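Local coordinates for hypothetical acetyltransferase (Deinococcus radiodurans, PDB 3S6F), which binds coenzyme A and, as a member of the GNAT family, probably transfers acetyl groups to an amine substrate that is not known, at residues Thr14-Glu17 with Gly18-Pro21. Numbering follows the deposited sequence.
Sequences TTLE and GVTP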
# COMPACT_ATOMS: atom_id res chain seq x y z
N THR A 14 10.41 2.58 -16.59
CA THR A 14 10.21 2.61 -15.15
C THR A 14 10.83 3.83 -14.50
O THR A 14 11.03 3.86 -13.28
CB THR A 14 10.75 1.31 -14.52
OG1 THR A 14 12.16 1.24 -14.79
CG2 THR A 14 10.06 0.08 -15.08
N THR A 15 11.12 4.85 -15.30
CA THR A 15 11.60 6.14 -14.83
C THR A 15 10.77 7.23 -15.49
O THR A 15 10.05 6.99 -16.45
CB THR A 15 13.07 6.40 -15.17
OG1 THR A 15 13.16 6.84 -16.52
CG2 THR A 15 13.96 5.21 -14.84
N LEU A 16 10.92 8.45 -15.00
CA LEU A 16 10.33 9.63 -15.60
C LEU A 16 11.27 10.32 -16.59
O LEU A 16 10.98 11.40 -17.06
CB LEU A 16 9.86 10.60 -14.52
CG LEU A 16 8.64 10.14 -13.73
CD1 LEU A 16 8.52 10.91 -12.42
CD2 LEU A 16 7.38 10.30 -14.59
N GLU A 17 12.43 9.72 -16.91
CA GLU A 17 13.33 10.34 -17.89
C GLU A 17 12.62 10.44 -19.23
O GLU A 17 12.12 9.46 -19.74
CB GLU A 17 14.65 9.56 -17.99
CG GLU A 17 15.44 9.59 -16.70
CD GLU A 17 16.84 9.02 -16.86
OE1 GLU A 17 16.97 8.01 -17.58
OE2 GLU A 17 17.84 9.57 -16.34
N GLY A 18 12.58 11.64 -19.78
CA GLY A 18 11.93 11.83 -21.06
C GLY A 18 10.42 11.93 -21.01
O GLY A 18 9.77 11.94 -22.06
N VAL A 19 9.83 12.00 -19.81
CA VAL A 19 8.38 12.11 -19.65
C VAL A 19 8.04 13.45 -19.04
O VAL A 19 8.52 13.79 -17.95
CB VAL A 19 7.86 11.01 -18.71
CG1 VAL A 19 6.33 11.13 -18.50
CG2 VAL A 19 8.23 9.63 -19.22
N THR A 20 7.22 14.22 -19.75
CA THR A 20 6.75 15.48 -19.23
C THR A 20 5.30 15.36 -18.75
O THR A 20 4.59 14.45 -19.15
CB THR A 20 6.79 16.54 -20.36
OG1 THR A 20 5.86 16.14 -21.37
CG2 THR A 20 8.21 16.69 -20.93
N PRO A 21 4.83 16.34 -17.97
CA PRO A 21 3.40 16.36 -17.64
C PRO A 21 2.51 16.41 -18.88
O PRO A 21 1.44 15.81 -18.91
CB PRO A 21 3.25 17.58 -16.73
CG PRO A 21 4.58 17.67 -16.10
CD PRO A 21 5.59 17.30 -17.15
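L16 and V19 meet at the two ends of a type II beta turn, L16 to V19, in the loop that leads from strand 11-13 of the GNAT fold toward helix 37-46. The turn is closed by V19 N, which donates to L16 O over 3.0 Å at an N-H...O angle of 156°, approaching from above the carbonyl plane. Beside this bond the two apolar side chains touch at a slant, CD2 of L16 lying 4.1 Å from CG1 of V19. V19 CG1 stands anti to its own backbone N (chi1 179°), which turns this methyl to the leucine, while CG2 lies 3.9 Å from L16 O. V19 is buried against L52, while the partly exposed L16 packs on W41 and F50, so that the turn meets helix 37-46 and strand 49-54. G18, at the third position of the turn, has the positive phi (80°) that a type II turn calls for and that glycine adopts readily. Q13 NE2 hydrogen-bonds to the carbonyl oxygens of T15 and E17, tying the turn to strand 11-13. Just before the corner lies an ST turn, in which T15 OG1 accepts from E17 N at 3.0 Å.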